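Local coordinates for protein listeriolysin O (Listeria monocytogenes, PDB 4CDB) that binds cholesterol-containing host membranes, changes shape, inserts into them and assembles into oligomeric pores that lyse the cell, at residues 167-172 and 180-185; 213-218 and 334-339; 261-266 and 308-313. All coordinates share one frame; numbering follows the deposited sequence.

Interaction 1: residues 167-172 and 180-185; sequences DYDDEM and IAKFGT. With NA (sodium ion), chain F; NA (sodium ion), chain N; NA (sodium ion), chain K; NA (sodium ion), chain H.
Lys-182 reaches from the last turn of helix 176-183 across to Asp-169 and Glu-171 on the neighbouring strand. Its CB already points at the strand, and CG, set anti to the backbone N (chi1 -179°), lies 3.7 Å above one face of the Phe-183 ring, near the rim. A bend at the next bond carries CD alongside Glu-171 CG, 3.6 Å away. CE rests against the same Glu-171 methylene and comes within 3.6 Å of Asp-169 OD1. At the tip, NZ makes a salt bridge to Glu-171 OE2 at 3.1 Å, using the lone pair that points away from the other carboxylate oxygen; the two side chains cross at about a right angle. That leaves Glu-171 OE1 for a sodium ion, 2.6 Å off, which Gln-178 and Tyr-368 also bind, so one carboxylate serves two cations. Beside the polar pair, Phe-183 CE1 packs on Asp-169 CB at 3.6 Å, and the ring presents its edge to Asp-169 O and to Asp-170 CA. Gly-184, with positive phi, then takes the chain out of the helix. This is a helix laid on an antiparallel sheet, as in the soluble form of cholesterol-dependent cytolysins, one of whose membrane-spanning segments, here residues 176-189, becomes a beta strand in the pore.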
loop_
_atom_site.group_PDB
_atom_site.type_symbol
_atom_site.label_atom_id
_atom_site.label_comp_id
_atom_site.label_asym_id
_atom_site.label_seq_id
_atom_site.Cartn_x
_atom_site.Cartn_y
_atom_site.Cartn_z
ATOM N N ASP A 167 12.536 -2.219 5.952
ATOM C CA ASP A 167 12.073 -2.162 4.571
ATOM C C ASP A 167 10.562 -1.923 4.589
ATOM O O ASP A 167 9.796 -2.787 5.016
ATOM C CB ASP A 167 12.405 -3.466 3.842
ATOM C CG ASP A 167 12.393 -3.314 2.334
ATOM O OD1 ASP A 167 11.729 -2.384 1.833
ATOM O OD2 ASP A 167 13.049 -4.130 1.650
ATOM N N TYR A 168 10.142 -0.747 4.128
ATOM C CA TYR A 168 8.756 -0.301 4.277
ATOM C C TYR A 168 8.089 0.016 2.936
ATOM O O TYR A 168 8.689 0.658 2.073
ATOM C CB TYR A 168 8.712 0.928 5.190
ATOM C CG TYR A 168 7.331 1.487 5.437
ATOM C CD1 TYR A 168 6.527 0.977 6.446
ATOM C CD2 TYR A 168 6.836 2.534 4.671
ATOM C CE1 TYR A 168 5.266 1.486 6.682
ATOM C CE2 TYR A 168 5.573 3.051 4.898
ATOM C CZ TYR A 168 4.794 2.522 5.905
ATOM O OH TYR A 168 3.538 3.031 6.137
ATOM N N ASP A 169 6.844 -0.431 2.777
ATOM C CA ASP A 169 6.076 -0.201 1.555
ATOM C C ASP A 169 4.594 -0.018 1.869
ATOM O O ASP A 169 4.014 -0.809 2.613
ATOM C CB ASP A 169 6.249 -1.374 0.586
ATOM C CG ASP A 169 7.261 -1.090 -0.502
ATOM O OD1 ASP A 169 7.318 0.067 -0.966
ATOM O OD2 ASP A 169 7.998 -2.020 -0.891
ATOM N N ASP A 170 3.986 1.021 1.302
ATOM C CA ASP A 170 2.559 1.277 1.500
ATOM C C ASP A 170 1.861 1.710 0.209
ATOM O O ASP A 170 2.484 2.310 -0.669
ATOM C CB ASP A 170 2.331 2.316 2.605
ATOM C CG ASP A 170 3.096 3.610 2.370
ATOM O OD1 ASP A 170 3.693 3.779 1.286
ATOM O OD2 ASP A 170 3.093 4.469 3.277
ATOM N N GLU A 171 0.569 1.404 0.108
ATOM C CA GLU A 171 -0.228 1.740 -1.070
ATOM C C GLU A 171 -1.714 1.772 -0.744
ATOM O O GLU A 171 -2.222 0.883 -0.057
ATOM C CB GLU A 171 -0.006 0.718 -2.186
ATOM C CG GLU A 171 1.087 1.070 -3.173
ATOM C CD GLU A 171 0.754 2.282 -4.020
ATOM O OE1 GLU A 171 -0.444 2.520 -4.286
ATOM O OE2 GLU A 171 1.696 2.991 -4.432
ATOM N N MET A 172 -2.411 2.786 -1.246
ATOM C CA MET A 172 -3.864 2.791 -1.184
ATOM C C MET A 172 -4.356 1.724 -2.154
ATOM O O MET A 172 -4.024 1.755 -3.339
ATOM C CB MET A 172 -4.431 4.161 -1.561
ATOM C CG MET A 172 -4.010 5.299 -0.636
ATOM S SD MET A 172 -4.483 5.033 1.087
ATOM C CE MET A 172 -6.257 4.854 0.920
ATOM N N ILE A 180 -0.185 -6.555 -6.584
ATOM C CA ILE A 180 0.761 -7.587 -6.998
ATOM C C ILE A 180 2.002 -6.948 -7.622
ATOM O O ILE A 180 3.125 -7.390 -7.391
ATOM C CB ILE A 180 0.110 -8.599 -7.969
ATOM C CG1 ILE A 180 -0.862 -9.502 -7.211
ATOM C CG2 ILE A 180 1.158 -9.460 -8.649
ATOM C CD1 ILE A 180 -1.578 -10.513 -8.088
ATOM N N ALA A 181 1.796 -5.885 -8.391
ATOM C CA ALA A 181 2.908 -5.167 -9.006
ATOM C C ALA A 181 3.777 -4.480 -7.954
ATOM O O ALA A 181 4.956 -4.212 -8.187
ATOM C CB ALA A 181 2.390 -4.152 -10.011
ATOM N N LYS A 182 3.189 -4.211 -6.794
ATOM C CA LYS A 182 3.878 -3.497 -5.724
ATOM C C LYS A 182 4.477 -4.443 -4.688
ATOM O O LYS A 182 5.622 -4.277 -4.271
ATOM C CB LYS A 182 2.911 -2.527 -5.041
ATOM C CG LYS A 182 3.525 -1.702 -3.922
ATOM C CD LYS A 182 4.094 -0.391 -4.442
ATOM C CE LYS A 182 4.587 0.485 -3.298
ATOM N NZ LYS A 182 4.473 1.940 -3.608
ATOM N N PHE A 183 3.699 -5.438 -4.275
ATOM C CA PHE A 183 4.115 -6.331 -3.199
ATOM C C PHE A 183 4.467 -7.741 -3.678
ATOM O O PHE A 183 4.683 -8.642 -2.868
ATOM C CB PHE A 183 3.025 -6.402 -2.129
ATOM C CG PHE A 183 2.693 -5.070 -1.515
ATOM C CD1 PHE A 183 3.501 -4.525 -0.530
ATOM C CD2 PHE A 183 1.570 -4.364 -1.921
ATOM C CE1 PHE A 183 3.198 -3.299 0.039
ATOM C CE2 PHE A 183 1.260 -3.138 -1.355
ATOM C CZ PHE A 183 2.075 -2.605 -0.374
ATOM N N GLY A 184 4.526 -7.929 -4.992
ATOM C CA GLY A 184 4.840 -9.232 -5.551
ATOM C C GLY A 184 3.635 -10.151 -5.542
ATOM O O GLY A 184 2.612 -9.835 -4.933
ATOM N N THR A 185 3.754 -11.292 -6.217
ATOM C CA THR A 185 2.676 -12.279 -6.289
ATOM C C THR A 185 2.355 -12.836 -4.903
ATOM O O THR A 185 1.247 -13.320 -4.650
ATOM C CB THR A 185 3.043 -13.431 -7.255
ATOM O OG1 THR A 185 3.349 -12.891 -8.547
ATOM C CG2 THR A 185 1.899 -14.426 -7.394
HETATM NA NA NA F . 5.643 1.944 -0.714
HETATM NA NA NA N . 5.204 -8.425 -0.089
HETATM NA NA NA K . -0.434 2.620 -6.911
HETATM NA NA NA H . 5.245 -8.668 -8.965
HETATM O O HOH W 1 6.438 -11.073 -7.997
HETATM O O HOH W 2 7.986 -7.822 -8.150
HETATM O O HOH W 3 6.732 -6.379 0.232
#

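Interaction 2: residues 213-218 and 334-339; sequences FKQIYY and KGATFN
Tyr-217 and Phe-338 are turned onto each other by different choices at the first torsion: Tyr-217 CG sits beside its backbone N (chi1 -59°), while Phe-338 CG is swung anti to its own N (168°). Phe-338 CB lies over one face of the tyrosine ring, 3.5 Å from Tyr-217 CG, and the anti torsion brings Phe-338 CD1 to 3.4 Å from Tyr-217 CD2. The ring planes are inclined to each other, neither stacked nor edge-to-face. Tyr-218 takes the third staggered position, with CG between backbone N and carbonyl carbon, and sends its edge toward the face of Phe-338. That pair is T-shaped, planes at 70° and Tyr-218 CE2 4.1 Å from Phe-338 CE1. Consecutive tyrosines can both serve the cluster because strand 207-222 carries a classic beta bulge here: Tyr-217 and Tyr-218 together face Tyr-260 of strand 252-260, whose ring also meets that of Tyr-218. At the other end of the Tyr-217 side chain, Gly-335 O lies in the ring plane at its edge, 3.0 Å from Tyr-217 OH; a hydrogen bond is possible, though the hydroxyl proton has a second acceptor within reach. Gln-215 runs out extended beside it and lays its amide flat over the Gly-335 to Ala-336 peptide, the two planes nearly parallel. Gln-215 NE2 is 3.5 Å from Ala-336 N, which is contact and not a bond, and Gln-215 OE1 instead accepts from Arg-262 NH1. Having no side chain, Gly-335 leaves room for Gln-215 OE1, and its positive phi also suits glycine.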
loop_
_atom_site.group_PDB
_atom_site.type_symbol
_atom_site.label_atom_id
_atom_site.label_comp_id
_atom_site.label_asym_id
_atom_site.label_seq_id
_atom_site.Cartn_x
_atom_site.Cartn_y
_atom_site.Cartn_z
ATOM N N PHE A 213 5.636 -4.132 6.235
ATOM C CA PHE A 213 6.636 -3.657 7.189
ATOM C C PHE A 213 7.664 -4.750 7.496
ATOM O O PHE A 213 7.375 -5.704 8.221
ATOM C CB PHE A 213 5.951 -3.174 8.473
ATOM C CG PHE A 213 6.888 -2.544 9.469
ATOM C CD1 PHE A 213 7.465 -1.309 9.215
ATOM C CD2 PHE A 213 7.173 -3.179 10.668
ATOM C CE1 PHE A 213 8.323 -0.724 10.135
ATOM C CE2 PHE A 213 8.028 -2.598 11.593
ATOM C CZ PHE A 213 8.604 -1.371 11.326
ATOM N N LYS A 214 8.861 -4.611 6.935
ATOM C CA LYS A 214 9.916 -5.596 7.145
ATOM C C LYS A 214 10.947 -5.126 8.163
ATOM O O LYS A 214 11.470 -4.014 8.068
ATOM C CB LYS A 214 10.622 -5.940 5.828
ATOM C CG LYS A 214 9.781 -6.710 4.819
ATOM C CD LYS A 214 10.646 -7.214 3.666
ATOM C CE LYS A 214 9.828 -7.980 2.635
ATOM N NZ LYS A 214 8.857 -7.100 1.928
ATOM N N GLN A 215 11.230 -5.987 9.135
ATOM C CA GLN A 215 12.331 -5.771 10.064
ATOM C C GLN A 215 13.405 -6.830 9.824
ATOM O O GLN A 215 13.272 -7.979 10.250
ATOM C CB GLN A 215 11.830 -5.805 11.511
ATOM C CG GLN A 215 10.950 -4.617 11.879
ATOM C CD GLN A 215 10.150 -4.844 13.145
ATOM O OE1 GLN A 215 9.700 -5.956 13.416
ATOM N NE2 GLN A 215 9.970 -3.787 13.931
ATOM N N ILE A 216 14.461 -6.438 9.119
ATOM C CA ILE A 216 15.516 -7.370 8.736
ATOM C C ILE A 216 16.638 -7.382 9.771
ATOM O O ILE A 216 17.285 -6.363 10.010
ATOM C CB ILE A 216 16.096 -7.015 7.354
ATOM C CG1 ILE A 216 14.972 -6.905 6.322
ATOM C CG2 ILE A 216 17.141 -8.042 6.929
ATOM C CD1 ILE A 216 15.408 -6.312 4.997
ATOM N N TYR A 217 16.867 -8.544 10.375
ATOM C CA TYR A 217 17.878 -8.685 11.415
ATOM C C TYR A 217 19.264 -8.919 10.823
ATOM O O TYR A 217 20.266 -8.434 11.352
ATOM C CB TYR A 217 17.508 -9.828 12.360
ATOM C CG TYR A 217 16.169 -9.647 13.037
ATOM C CD1 TYR A 217 15.698 -8.382 13.360
ATOM C CD2 TYR A 217 15.371 -10.742 13.348
ATOM C CE1 TYR A 217 14.474 -8.210 13.978
ATOM C CE2 TYR A 217 14.144 -10.579 13.967
ATOM C CZ TYR A 217 13.700 -9.311 14.279
ATOM O OH TYR A 217 12.480 -9.145 14.893
ATOM N N TYR A 218 19.315 -9.669 9.726
ATOM C CA TYR A 218 20.576 -9.948 9.050
ATOM C C TYR A 218 20.366 -10.484 7.638
ATOM O O TYR A 218 19.292 -10.993 7.305
ATOM C CB TYR A 218 21.429 -10.928 9.865
ATOM C CG TYR A 218 20.740 -12.235 10.197
ATOM C CD1 TYR A 218 20.834 -13.328 9.345
ATOM C CD2 TYR A 218 20.005 -12.377 11.365
ATOM C CE1 TYR A 218 20.211 -14.524 9.645
ATOM C CE2 TYR A 218 19.377 -13.569 11.674
ATOM C CZ TYR A 218 19.483 -14.639 10.812
ATOM O OH TYR A 218 18.859 -15.825 11.118
ATOM N N LYS A 334 7.173 -3.787 18.754
ATOM C CA LYS A 334 7.919 -5.018 19.009
ATOM C C LYS A 334 8.718 -5.498 17.794
ATOM O O LYS A 334 8.271 -5.374 16.654
ATOM C CB LYS A 334 6.959 -6.120 19.478
ATOM C CG LYS A 334 7.607 -7.472 19.752
ATOM C CD LYS A 334 6.579 -8.502 20.213
ATOM C CE LYS A 334 5.532 -8.779 19.142
ATOM N NZ LYS A 334 6.105 -9.464 17.949
ATOM N N GLY A 335 9.908 -6.037 18.044
ATOM C CA GLY A 335 10.694 -6.659 16.995
ATOM C C GLY A 335 11.706 -5.748 16.329
ATOM O O GLY A 335 12.365 -6.145 15.369
ATOM N N ALA A 336 11.837 -4.527 16.839
ATOM C CA ALA A 336 12.772 -3.559 16.273
ATOM C C ALA A 336 14.223 -3.964 16.515
ATOM O O ALA A 336 15.126 -3.525 15.803
ATOM C CB ALA A 336 12.508 -2.174 16.837
ATOM N N THR A 337 14.438 -4.799 17.527
ATOM C CA THR A 337 15.779 -5.266 17.865
ATOM C C THR A 337 15.879 -6.796 17.855
ATOM O O THR A 337 15.102 -7.488 18.513
ATOM C CB THR A 337 16.241 -4.713 19.232
ATOM O OG1 THR A 337 16.435 -3.297 19.133
ATOM C CG2 THR A 337 17.544 -5.366 19.665
ATOM N N PHE A 338 16.843 -7.308 17.096
ATOM C CA PHE A 338 17.080 -8.744 16.990
ATOM C C PHE A 338 17.547 -9.356 18.310
ATOM O O PHE A 338 18.375 -8.780 19.016
ATOM C CB PHE A 338 18.109 -9.013 15.888
ATOM C CG PHE A 338 18.655 -10.416 15.881
ATOM C CD1 PHE A 338 17.834 -11.500 15.607
ATOM C CD2 PHE A 338 20.000 -10.647 16.119
ATOM C CE1 PHE A 338 18.343 -12.788 15.591
ATOM C CE2 PHE A 338 20.516 -11.931 16.104
ATOM C CZ PHE A 338 19.686 -13.002 15.838
ATOM N N ASN A 339 17.001 -10.523 18.642
ATOM C CA ASN A 339 17.461 -11.275 19.806
ATOM C C ASN A 339 17.426 -12.785 19.567
ATOM O O ASN A 339 16.822 -13.255 18.604
ATOM C CB ASN A 339 16.662 -10.897 21.058
ATOM C CG ASN A 339 15.369 -11.677 21.188
ATOM O OD1 ASN A 339 15.348 -12.777 21.741
ATOM N ND2 ASN A 339 14.280 -11.105 20.687
#

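Interaction 3: residues 261-266 and 308-313; sequences GRQVYL and VIYGGS. With NA (sodium ion), chain N; NA (sodium ion), chain T.
Tyr-265 and Tyr-310 meet ring to ring at an oblique crossing: Tyr-265 CE2 lies in the plane of the Tyr-310 ring, at its edge, 3.8 Å from Tyr-310 CE2. Each ring also carries a sodium ion in its plane, bound by the hydroxyl, at 2.5 Å from Tyr-265 OH and likewise 2.5 Å from Tyr-310 OH. The Tyr-265 ion is completed by Gln-78, the carbonyl of Phe-183 and a water. The third flat group, the Arg-262 guanidinium, has Gly-312 CA at its edge, with Arg-262 NE 3.6 Å away, and Ile-309 CG2 set obliquely to it. Its arm is straight from CG to NE, which carries it over the Gly-311 and Gly-312 backbone to where Gln-215 holds its end. Beneath the side chains the strands run antiparallel, 4.8 Å apart at closest approach and 169° between directions. Four backbone hydrogen bonds join them, two between Gln-263 and Tyr-310 and two between Tyr-265 and Val-308; the straightest, Tyr-310 N to Gln-263 O at 2.8 Å, has 174° at the hydrogen. Val-264 and Ile-309 form the non-hydrogen-bonded pair between, side by side on the sheet face away from the tyrosines. On the tyrosine face, Val-190 of helix 187-194 touches both tyrosine side chains. This is the central antiparallel sheet of a cholesterol-dependent cytolysin. The double glycine begins the turn that leads to strand 319-324, which in this family swings away so that the uncovered edge of strand 303-310 can pair with a neighbouring subunit, probably here too.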
loop_
_atom_site.group_PDB
_atom_site.type_symbol
_atom_site.label_atom_id
_atom_site.label_comp_id
_atom_site.label_asym_id
_atom_site.label_seq_id
_atom_site.Cartn_x
_atom_site.Cartn_y
_atom_site.Cartn_z
ATOM N N GLY A 261 14.292 -12.147 9.089
ATOM C CA GLY A 261 13.712 -11.279 10.094
ATOM C C GLY A 261 12.218 -11.427 10.304
ATOM O O GLY A 261 11.662 -12.523 10.225
ATOM N N ARG A 262 11.571 -10.299 10.572
ATOM C CA ARG A 262 10.164 -10.274 10.942
ATOM C C ARG A 262 9.407 -9.375 9.975
ATOM O O ARG A 262 9.881 -8.290 9.634
ATOM C CB ARG A 262 10.034 -9.749 12.375
ATOM C CG ARG A 262 8.617 -9.575 12.891
ATOM C CD ARG A 262 8.645 -9.071 14.328
ATOM N NE ARG A 262 7.309 -8.906 14.892
ATOM C CZ ARG A 262 6.641 -7.758 14.903
ATOM N NH1 ARG A 262 7.185 -6.667 14.380
ATOM N NH2 ARG A 262 5.429 -7.699 15.438
ATOM N N GLN A 263 8.243 -9.823 9.519
ATOM C CA GLN A 263 7.456 -9.028 8.582
ATOM C C GLN A 263 6.015 -8.854 9.042
ATOM O O GLN A 263 5.361 -9.813 9.452
ATOM C CB GLN A 263 7.485 -9.641 7.179
ATOM C CG GLN A 263 6.784 -8.789 6.124
ATOM C CD GLN A 263 6.963 -9.321 4.716
ATOM O OE1 GLN A 263 6.836 -8.580 3.741
ATOM N NE2 GLN A 263 7.251 -10.612 4.601
ATOM N N VAL A 264 5.530 -7.618 8.969
ATOM C CA VAL A 264 4.156 -7.304 9.334
ATOM C C VAL A 264 3.414 -6.743 8.129
ATOM O O VAL A 264 3.822 -5.728 7.562
ATOM C CB VAL A 264 4.104 -6.269 10.473
ATOM C CG1 VAL A 264 2.664 -5.973 10.852
ATOM C CG2 VAL A 264 4.881 -6.768 11.678
ATOM N N TYR A 265 2.339 -7.414 7.725
ATOM C CA TYR A 265 1.465 -6.893 6.683
ATOM C C TYR A 265 0.257 -6.227 7.331
ATOM O O TYR A 265 -0.328 -6.774 8.267
ATOM C CB TYR A 265 1.009 -8.004 5.736
ATOM C CG TYR A 265 2.063 -8.457 4.751
ATOM C CD1 TYR A 265 2.281 -7.762 3.568
ATOM C CD2 TYR A 265 2.830 -9.588 4.996
ATOM C CE1 TYR A 265 3.241 -8.177 2.659
ATOM C CE2 TYR A 265 3.791 -10.011 4.096
ATOM C CZ TYR A 265 3.992 -9.303 2.931
ATOM O OH TYR A 265 4.951 -9.726 2.038
ATOM N N LEU A 266 -0.114 -5.052 6.834
ATOM C CA LEU A 266 -1.208 -4.286 7.424
ATOM C C LEU A 266 -2.307 -3.970 6.421
ATOM O O LEU A 266 -2.036 -3.690 5.252
ATOM C CB LEU A 266 -0.685 -2.981 8.027
ATOM C CG LEU A 266 0.224 -3.103 9.248
ATOM C CD1 LEU A 266 0.703 -1.733 9.689
ATOM C CD2 LEU A 266 -0.504 -3.808 10.377
ATOM N N VAL A 308 -1.140 -9.140 9.767
ATOM C CA VAL A 308 -0.596 -10.483 9.610
ATOM C C VAL A 308 0.905 -10.432 9.880
ATOM O O VAL A 308 1.634 -9.691 9.219
ATOM C CB VAL A 308 -0.844 -11.027 8.194
ATOM C CG1 VAL A 308 -0.285 -12.435 8.056
ATOM C CG2 VAL A 308 -2.330 -11.012 7.880
ATOM N N ILE A 309 1.363 -11.214 10.852
ATOM C CA ILE A 309 2.748 -11.137 11.306
ATOM C C ILE A 309 3.505 -12.447 11.085
ATOM O O ILE A 309 3.072 -13.506 11.542
ATOM C CB ILE A 309 2.813 -10.769 12.805
ATOM C CG1 ILE A 309 1.900 -9.578 13.104
ATOM C CG2 ILE A 309 4.245 -10.477 13.231
ATOM C CD1 ILE A 309 1.839 -9.209 14.573
ATOM N N TYR A 310 4.636 -12.368 10.384
ATOM C CA TYR A 310 5.500 -13.529 10.174
ATOM C C TYR A 310 6.855 -13.322 10.849
ATOM O O TYR A 310 7.392 -12.213 10.846
ATOM C CB TYR A 310 5.722 -13.787 8.681
ATOM C CG TYR A 310 4.457 -13.916 7.864
ATOM C CD1 TYR A 310 3.510 -14.887 8.161
ATOM C CD2 TYR A 310 4.223 -13.083 6.780
ATOM C CE1 TYR A 310 2.357 -15.014 7.409
ATOM C CE2 TYR A 310 3.074 -13.200 6.021
ATOM C CZ TYR A 310 2.145 -14.168 6.339
ATOM O OH TYR A 310 1.001 -14.287 5.587
ATOM N N GLY A 311 7.410 -14.392 11.415
ATOM C CA GLY A 311 8.725 -14.341 12.033
ATOM C C GLY A 311 8.799 -13.464 13.270
ATOM O O GLY A 311 9.874 -12.982 13.637
ATOM N N GLY A 312 7.655 -13.258 13.914
ATOM C CA GLY A 312 7.596 -12.440 15.111
ATOM C C GLY A 312 7.667 -13.263 16.382
ATOM O O GLY A 312 7.705 -12.718 17.484
ATOM N N SER A 313 7.687 -14.583 16.227
ATOM C CA SER A 313 7.730 -15.486 17.372
ATOM C C SER A 313 8.914 -16.444 17.285
ATOM O O SER A 313 9.666 -16.429 16.309
ATOM C CB SER A 313 6.417 -16.264 17.492
ATOM O OG SER A 313 6.400 -17.066 18.660
HETATM NA NA NA N . 5.204 -8.425 -0.089
HETATM NA NA NA T . -0.516 -16.267 5.958
HETATM O O HOH W 3 6.732 -6.379 0.232
HETATM O O HOH W 4 -2.825 -16.091 4.079
#

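How the interactions relate
All three contacts reach one large antiparallel sheet, through the neighbouring strands 165-172, 207-222, 262-270 and 303-310. Interactions 2 and 3 are closest, with centres 9 Å apart; their strands are hydrogen-bonded neighbours, Gln-215 N lying 2.7 Å from Arg-262 O. Interaction 1 is about 19 Å from interaction 2 and about 15 Å from interaction 3, centre to centre. It touches the former through Asp-167 and Lys-214, and shares a sodium ion with the latter through Phe-183 and Tyr-265. Along the chain interaction 1 comes first, while both segments of interaction 3 fall between 213-218 and 334-339. The sheet thus carries a helix whose residues become a transmembrane strand at interaction 1 and a covering loop at interaction 2.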